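Side-chain contacts in transcription regulator (Haloarcula marismortui ATCC 43049, PDB 3CRJ), which probably binds regulatory DNA as a TetR-family transcription factor, most likely a repressor: residues V80-P85 against L89-D94; D94-K99 against Y136-V141. One frame throughout, in Å; residues are numbered along the deposited sequence.

Interaction 1: V80-P85 against L89-D94; sequences VETTDP and LNLLLD
Val80 and Thr82 in the loop face Leu91 and Leu92 on the helix, and all four meet through methyl groups. Val80 makes the largest single contribution from the loop. Its CB points toward the helix and splits into two methyls with separate targets. CG2 lies anti to the backbone N and comes to 3.8 Å from CD2 of Leu91. CG1 sits between the backbone N and the carbonyl carbon (chi1 43°) and approaches CD1 of Leu92 at 4.1 Å. The valine therefore straddles two neighbouring leucines, crossing the Leu92 side chain at about a right angle.

Leu91 CD2 is also touched by CG2 of Thr82, at 3.6 Å. The threonine turns its methyl, not its hydroxyl, to the leucine.

The loop links helix 58-78, which follows the predicted helix-turn-helix region, to helix 85-97 of the probable ligand-binding and dimerisation part of the TetR fold. Asp84 is the N-cap of the second helix, and its OD1 accepts a hydrogen bond from Ala87 N. Pro85 opens the first turn. Its carbonyl O accepts the helical hydrogen bond from Leu89 N, at 3.1 Å.

Arg88 also holds the loop to this helix, its NH1 donating to the carbonyl oxygens of Val80 and Thr82. On the buried side, Leu89 packs on Leu138 and Val141 of helix 121-148 and on Leu198 of helix 181-198. Leu91 is exposed, although Val80 and Thr82 cover part of it.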
ATOM      1  N   VAL A  80       2.323  20.470  17.033  1.00 66.38           N
ATOM      2  CA  VAL A  80       3.731  20.271  17.389  1.00 66.14           C
ATOM      3  C   VAL A  80       4.611  21.486  17.006  1.00 65.44           C
ATOM      4  O   VAL A  80       4.988  21.675  15.846  1.00 65.66           O
ATOM      5  CB  VAL A  80       4.284  18.886  16.894  1.00 66.16           C
ATOM      6  CG1 VAL A  80       3.838  18.581  15.485  1.00 66.24           C
ATOM      7  CG2 VAL A  80       5.809  18.806  17.046  1.00 66.35           C
ATOM      8  N   GLU A  81       4.911  22.322  17.991  1.00 64.35           N
ATOM      9  CA  GLU A  81       5.802  23.455  17.748  1.00 63.38           C
ATOM     10  C   GLU A  81       7.282  23.161  18.057  1.00 62.85           C
ATOM     11  O   GLU A  81       8.123  24.056  17.974  1.00 62.56           O
ATOM     12  CB  GLU A  81       5.315  24.720  18.484  1.00 63.31           C
ATOM     13  CG  GLU A  81       4.556  25.699  17.577  1.00 62.65           C
ATOM     14  CD  GLU A  81       4.176  27.017  18.258  1.00 62.81           C
ATOM     15  OE1 GLU A  81       3.037  27.487  18.017  1.00 60.37           O
ATOM     16  OE2 GLU A  81       5.009  27.584  19.018  1.00 61.32           O
ATOM     17  N   THR A  82       7.615  21.923  18.400  1.00 62.21           N
ATOM     18  CA  THR A  82       9.007  21.638  18.687  1.00 62.08           C
ATOM     19  C   THR A  82       9.849  21.788  17.411  1.00 61.78           C
ATOM     20  O   THR A  82       9.496  21.278  16.335  1.00 61.56           O
ATOM     21  CB  THR A  82       9.235  20.272  19.386  1.00 62.06           C
ATOM     22  OG1 THR A  82      10.526  20.271  20.005  1.00 62.61           O
ATOM     23  CG2 THR A  82       9.203  19.150  18.408  1.00 62.27           C
ATOM     24  N   THR A  83      10.943  22.532  17.547  1.00 61.13           N
ATOM     25  CA  THR A  83      11.852  22.795  16.441  1.00 60.64           C
ATOM     26  C   THR A  83      13.140  21.979  16.555  1.00 60.21           C
ATOM     27  O   THR A  83      13.962  22.015  15.655  1.00 60.01           O
ATOM     28  CB  THR A  83      12.168  24.316  16.292  1.00 60.67           C
ATOM     29  OG1 THR A  83      13.549  24.479  15.951  1.00 61.00           O
ATOM     30  CG2 THR A  83      11.909  25.083  17.602  1.00 61.05           C
ATOM     31  N   ASP A  84      13.314  21.257  17.662  1.00 60.33           N
ATOM     32  CA  ASP A  84      14.420  20.301  17.822  1.00 60.64           C
ATOM     33  C   ASP A  84      14.330  19.160  16.799  1.00 60.49           C
ATOM     34  O   ASP A  84      13.392  18.351  16.843  1.00 60.19           O
ATOM     35  CB  ASP A  84      14.445  19.721  19.238  1.00 60.87           C
ATOM     36  CG  ASP A  84      15.518  18.651  19.411  1.00 62.73           C
ATOM     37  OD1 ASP A  84      15.390  17.507  18.893  1.00 65.16           O
ATOM     38  OD2 ASP A  84      16.509  18.965  20.082  1.00 64.90           O
ATOM     39  N   PRO A  85      15.308  19.093  15.887  1.00 60.37           N
ATOM     40  CA  PRO A  85      15.268  18.168  14.779  1.00 60.83           C
ATOM     41  C   PRO A  85      15.063  16.709  15.184  1.00 61.52           C
ATOM     42  O   PRO A  85      14.232  16.037  14.570  1.00 61.86           O
ATOM     43  CB  PRO A  85      16.620  18.375  14.083  1.00 60.74           C
ATOM     44  CG  PRO A  85      17.459  19.086  15.044  1.00 60.92           C
ATOM     45  CD  PRO A  85      16.520  19.924  15.847  1.00 60.61           C
ATOM     46  N   LEU A  89      11.333  14.972  14.312  1.00 56.54           N
ATOM     47  CA  LEU A  89      11.229  13.856  13.407  1.00 56.18           C
ATOM     48  C   LEU A  89      10.381  12.829  14.115  1.00 56.81           C
ATOM     49  O   LEU A  89       9.297  12.438  13.628  1.00 57.20           O
ATOM     50  CB  LEU A  89      12.596  13.277  13.040  1.00 55.73           C
ATOM     51  CG  LEU A  89      12.597  12.270  11.878  1.00 55.49           C
ATOM     52  CD1 LEU A  89      11.739  12.699  10.648  1.00 53.00           C
ATOM     53  CD2 LEU A  89      13.982  11.948  11.439  1.00 53.04           C
ATOM     54  N   ASN A  90      10.831  12.434  15.301  1.00 56.66           N
ATOM     55  CA  ASN A  90      10.121  11.400  16.045  1.00 56.64           C
ATOM     56  C   ASN A  90       8.630  11.663  16.181  1.00 56.99           C
ATOM     57  O   ASN A  90       7.812  10.787  15.905  1.00 57.60           O
ATOM     58  CB  ASN A  90      10.775  11.155  17.405  1.00 56.35           C
ATOM     59  CG  ASN A  90      11.995  10.281  17.292  1.00 54.38           C
ATOM     60  OD1 ASN A  90      11.973   9.276  16.597  1.00 54.17           O
ATOM     61  ND2 ASN A  90      13.065  10.663  17.963  1.00 52.79           N
ATOM     62  N   LEU A  91       8.293  12.878  16.595  1.00 57.04           N
ATOM     63  CA  LEU A  91       6.924  13.292  16.799  1.00 56.85           C
ATOM     64  C   LEU A  91       6.129  13.214  15.513  1.00 56.90           C
ATOM     65  O   LEU A  91       4.964  12.841  15.524  1.00 56.70           O
ATOM     66  CB  LEU A  91       6.910  14.705  17.359  1.00 56.77           C
ATOM     67  CG  LEU A  91       6.804  14.852  18.885  1.00 57.87           C
ATOM     68  CD1 LEU A  91       7.433  13.699  19.672  1.00 56.62           C
ATOM     69  CD2 LEU A  91       7.349  16.229  19.362  1.00 56.90           C
ATOM     70  N   LEU A  92       6.759  13.550  14.394  1.00 57.30           N
ATOM     71  CA  LEU A  92       6.082  13.392  13.104  1.00 57.69           C
ATOM     72  C   LEU A  92       5.864  11.925  12.795  1.00 58.08           C
ATOM     73  O   LEU A  92       4.754  11.524  12.452  1.00 58.57           O
ATOM     74  CB  LEU A  92       6.851  14.072  11.983  1.00 57.31           C
ATOM     75  CG  LEU A  92       6.418  15.512  11.769  1.00 58.08           C
ATOM     76  CD1 LEU A  92       6.082  16.188  13.077  1.00 57.53           C
ATOM     77  CD2 LEU A  92       7.490  16.276  11.026  1.00 58.59           C
ATOM     78  N   LEU A  93       6.918  11.121  12.945  1.00 57.98           N
ATOM     79  CA  LEU A  93       6.785   9.700  12.741  1.00 58.29           C
ATOM     80  C   LEU A  93       5.727   9.101  13.640  1.00 58.55           C
ATOM     81  O   LEU A  93       4.956   8.263  13.176  1.00 58.44           O
ATOM     82  CB  LEU A  93       8.108   8.978  12.930  1.00 58.08           C
ATOM     83  CG  LEU A  93       9.073   9.363  11.824  1.00 59.13           C
ATOM     84  CD1 LEU A  93      10.481   8.844  12.161  1.00 57.00           C
ATOM     85  CD2 LEU A  93       8.531   8.881  10.444  1.00 56.93           C
ATOM     86  N   ASP A  94       5.685   9.517  14.906  1.00 58.84           N
ATOM     87  CA  ASP A  94       4.630   9.058  15.799  1.00 59.81           C
ATOM     88  C   ASP A  94       3.283   9.417  15.229  1.00 60.31           C
ATOM     89  O   ASP A  94       2.407   8.572  15.127  1.00 60.51           O
ATOM     90  CB  ASP A  94       4.768   9.658  17.170  1.00 59.74           C
ATOM     91  CG  ASP A  94       5.957   9.130  17.905  1.00 61.58           C
ATOM     92  OD1 ASP A  94       6.661   8.231  17.373  1.00 62.46           O
ATOM     93  OD2 ASP A  94       6.199   9.645  19.020  1.00 63.91           O
TER

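Interaction 2: D94-K99 against Y136-V141; sequences DELLVK and YMLKAV
Leu96 reaches across to Met137, a selenomethionine in this crystal, and the two side chains meet tip to tip. Earlier in its segment, Asp94 serves its own helix and a neighbouring one. Its carbonyl O accepts from both Leu97 N and Val98 N, while OD1 forms a salt bridge with Arg187 of helix 181-198. Glu95 starts toward helix 121-148, but its carboxylate leads away. There OE2 is met by NZ of Lys99 at 3.0 Å, from above the carboxylate plane, in a salt bridge.

Leu96 makes the contact itself. Its CG lies anti to the carbonyl carbon (chi1 -68°), and CD1 touches the Met137 methyl CE at 3.6 Å. The methionine chain bends at chi3, about the CG-SE bond, with CE turned to the leucine. CD1 of Leu96 also approaches CD1 of Leu138 more loosely, at 4.4 Å.

All three residues are buried, and the contact is wholly apolar. Phe73 of helix 58-78 touches both Leu96 and Met137, and Leu164 of helix 156-176 packs on Leu138. This is interhelical core packing in the all-helical C-terminal domain of a TetR-family regulator.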
ATOM      1  N   ASP A  94       5.685   9.517  14.906  1.00 58.84           N
ATOM      2  CA  ASP A  94       4.630   9.058  15.799  1.00 59.81           C
ATOM      3  C   ASP A  94       3.283   9.417  15.229  1.00 60.31           C
ATOM      4  O   ASP A  94       2.407   8.572  15.127  1.00 60.51           O
ATOM      5  CB  ASP A  94       4.768   9.658  17.170  1.00 59.74           C
ATOM      6  CG  ASP A  94       5.957   9.130  17.905  1.00 61.58           C
ATOM      7  OD1 ASP A  94       6.661   8.231  17.373  1.00 62.46           O
ATOM      8  OD2 ASP A  94       6.199   9.645  19.020  1.00 63.91           O
ATOM      9  N   GLU A  95       3.141  10.662  14.808  1.00 61.22           N
ATOM     10  CA  GLU A  95       1.900  11.130  14.230  1.00 62.48           C
ATOM     11  C   GLU A  95       1.437  10.275  13.046  1.00 62.63           C
ATOM     12  O   GLU A  95       0.252   9.966  12.921  1.00 63.74           O
ATOM     13  CB  GLU A  95       2.038  12.582  13.824  1.00 62.41           C
ATOM     14  CG  GLU A  95       0.784  13.346  14.037  1.00 66.46           C
ATOM     15  CD  GLU A  95       0.355  13.377  15.497  1.00 71.32           C
ATOM     16  OE1 GLU A  95      -0.851  13.137  15.757  1.00 72.43           O
ATOM     17  OE2 GLU A  95       1.219  13.631  16.382  1.00 73.66           O
ATOM     18  N   LEU A  96       2.367   9.865  12.202  1.00 62.47           N
ATOM     19  CA  LEU A  96       2.017   9.133  10.996  1.00 62.27           C
ATOM     20  C   LEU A  96       1.868   7.631  11.257  1.00 62.63           C
ATOM     21  O   LEU A  96       1.175   6.937  10.514  1.00 62.39           O
ATOM     22  CB  LEU A  96       3.082   9.358   9.922  1.00 61.85           C
ATOM     23  CG  LEU A  96       3.241  10.739   9.296  1.00 59.93           C
ATOM     24  CD1 LEU A  96       4.707  11.058   9.038  1.00 56.71           C
ATOM     25  CD2 LEU A  96       2.438  10.780   8.028  1.00 56.76           C
ATOM     26  N   LEU A  97       2.505   7.133  12.313  1.00 63.27           N
ATOM     27  CA  LEU A  97       2.592   5.678  12.526  1.00 64.18           C
ATOM     28  C   LEU A  97       2.004   5.148  13.824  1.00 65.44           C
ATOM     29  O   LEU A  97       1.580   4.015  13.857  1.00 65.97           O
ATOM     30  CB  LEU A  97       4.026   5.163  12.351  1.00 63.63           C
ATOM     31  CG  LEU A  97       4.473   4.487  11.051  1.00 62.43           C
ATOM     32  CD1 LEU A  97       3.508   4.687   9.917  1.00 62.06           C
ATOM     33  CD2 LEU A  97       5.863   4.949  10.671  1.00 59.32           C
ATOM     34  N   VAL A  98       1.970   5.935  14.892  1.00 67.28           N
ATOM     35  CA  VAL A  98       1.335   5.448  16.122  1.00 69.06           C
ATOM     36  C   VAL A  98      -0.135   5.867  16.274  1.00 70.49           C
ATOM     37  O   VAL A  98      -0.977   5.041  16.621  1.00 70.88           O
ATOM     38  CB  VAL A  98       2.175   5.744  17.385  1.00 68.57           C
ATOM     39  CG1 VAL A  98       3.646   5.615  17.046  1.00 67.70           C
ATOM     40  CG2 VAL A  98       1.869   7.122  17.933  1.00 69.41           C
ATOM     41  N   LYS A  99      -0.443   7.133  15.996  1.00 72.44           N
ATOM     42  CA  LYS A  99      -1.834   7.625  16.056  1.00 74.61           C
ATOM     43  C   LYS A  99      -2.845   6.785  15.252  1.00 75.52           C
ATOM     44  O   LYS A  99      -3.927   6.506  15.776  1.00 75.54           O
ATOM     45  CB  LYS A  99      -1.942   9.106  15.634  1.00 74.64           C
ATOM     46  CG  LYS A  99      -1.077  10.068  16.438  1.00 76.28           C
ATOM     47  CD  LYS A  99      -1.502  10.178  17.926  1.00 76.72           C
ATOM     48  CE  LYS A  99      -0.767  11.319  18.672  1.00 75.70           C
ATOM     49  NZ  LYS A  99       0.694  11.431  18.390  1.00 74.35           N
ATOM     50  N   TYR A 136       6.973  17.388   2.367  1.00 61.06           N
ATOM     51  CA  TYR A 136       7.430  18.701   2.786  1.00 60.40           C
ATOM     52  C   TYR A 136       7.773  18.726   4.275  1.00 60.98           C
ATOM     53  O   TYR A 136       8.845  19.166   4.643  1.00 61.47           O
ATOM     54  CB  TYR A 136       6.428  19.803   2.435  1.00 59.62           C
ATOM     55  CG  TYR A 136       6.838  21.206   2.902  1.00 59.19           C
ATOM     56  CD1 TYR A 136       7.380  22.139   2.020  1.00 58.04           C
ATOM     57  CD2 TYR A 136       6.665  21.598   4.236  1.00 58.96           C
ATOM     58  CE1 TYR A 136       7.741  23.429   2.462  1.00 59.60           C
ATOM     59  CE2 TYR A 136       7.026  22.862   4.691  1.00 57.47           C
ATOM     60  CZ  TYR A 136       7.560  23.786   3.812  1.00 59.72           C
ATOM     61  OH  TYR A 136       7.907  25.057   4.296  1.00 59.52           O
HETATM   62  N   MSE A 137       6.892  18.261   5.140  1.00 61.48           N
HETATM   63  CA  MSE A 137       7.176  18.367   6.570  1.00 63.19           C
HETATM   64  C   MSE A 137       8.292  17.434   7.044  1.00 61.12           C
HETATM   65  O   MSE A 137       8.986  17.743   8.003  1.00 61.61           O
HETATM   66  CB  MSE A 137       5.924  18.141   7.391  1.00 62.72           C
HETATM   67  CG  MSE A 137       5.433  16.748   7.282  1.00 65.81           C
HETATM   68 SE   MSE A 137       4.043  16.374   8.543  0.75 70.70          SE
HETATM   69  CE  MSE A 137       4.719  14.630   9.010  1.00 65.49           C
ATOM     70  N   LEU A 138       8.476  16.314   6.364  1.00 59.48           N
ATOM     71  CA  LEU A 138       9.554  15.393   6.703  1.00 57.92           C
ATOM     72  C   LEU A 138      10.920  15.865   6.205  1.00 57.34           C
ATOM     73  O   LEU A 138      11.875  15.942   6.983  1.00 57.50           O
ATOM     74  CB  LEU A 138       9.250  14.006   6.151  1.00 57.78           C
ATOM     75  CG  LEU A 138       8.314  13.174   7.031  1.00 55.39           C
ATOM     76  CD1 LEU A 138       8.069  11.836   6.355  1.00 54.10           C
ATOM     77  CD2 LEU A 138       8.885  12.994   8.409  1.00 50.09           C
ATOM     78  N   LYS A 139      11.017  16.193   4.918  1.00 56.03           N
ATOM     79  CA  LYS A 139      12.214  16.831   4.404  1.00 55.21           C
ATOM     80  C   LYS A 139      12.648  18.090   5.174  1.00 54.87           C
ATOM     81  O   LYS A 139      13.844  18.294   5.414  1.00 55.17           O
ATOM     82  CB  LYS A 139      12.046  17.170   2.949  1.00 55.39           C
ATOM     83  CG  LYS A 139      13.360  17.367   2.242  1.00 53.88           C
ATOM     84  CD  LYS A 139      13.164  17.216   0.758  1.00 54.32           C
ATOM     85  CE  LYS A 139      12.345  18.376   0.176  1.00 54.00           C
ATOM     86  NZ  LYS A 139      13.059  19.655   0.275  1.00 54.19           N
ATOM     87  N   ALA A 140      11.680  18.902   5.587  1.00 53.86           N
ATOM     88  CA  ALA A 140      11.969  20.118   6.348  1.00 53.35           C
ATOM     89  C   ALA A 140      12.653  19.872   7.678  1.00 52.83           C
ATOM     90  O   ALA A 140      13.512  20.634   8.049  1.00 52.49           O
ATOM     91  CB  ALA A 140      10.710  20.966   6.551  1.00 52.98           C
ATOM     92  N   VAL A 141      12.301  18.816   8.400  1.00 53.14           N
ATOM     93  CA  VAL A 141      12.934  18.641   9.698  1.00 53.32           C
ATOM     94  C   VAL A 141      14.305  18.007   9.487  1.00 53.64           C
ATOM     95  O   VAL A 141      15.279  18.362  10.168  1.00 53.18           O
ATOM     96  CB  VAL A 141      12.053  17.922  10.732  1.00 53.32           C
ATOM     97  CG1 VAL A 141      11.603  16.572  10.223  1.00 52.88           C
ATOM     98  CG2 VAL A 141      12.797  17.786  12.057  1.00 53.40           C
TER

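From the N terminus, the chain leaves helix 58-78 and enters the loop at 80-85. Interaction 1 closes a very short loop, with three residues between its segments, and folds this linker onto helix 85-97. Interaction 2 opens next on the same helix, at the shared Asp94. It closes a longer loop of 36 intervening residues, mostly helical, when helix 121-148 returns. The two loops run in series and neither nest nor cross. Their centres are about 7 Å apart, and they touch directly: Leu92 CG lies 3.4 Å from Met137 CE. Helix 85-97 thus joins the linker to helix 121-148.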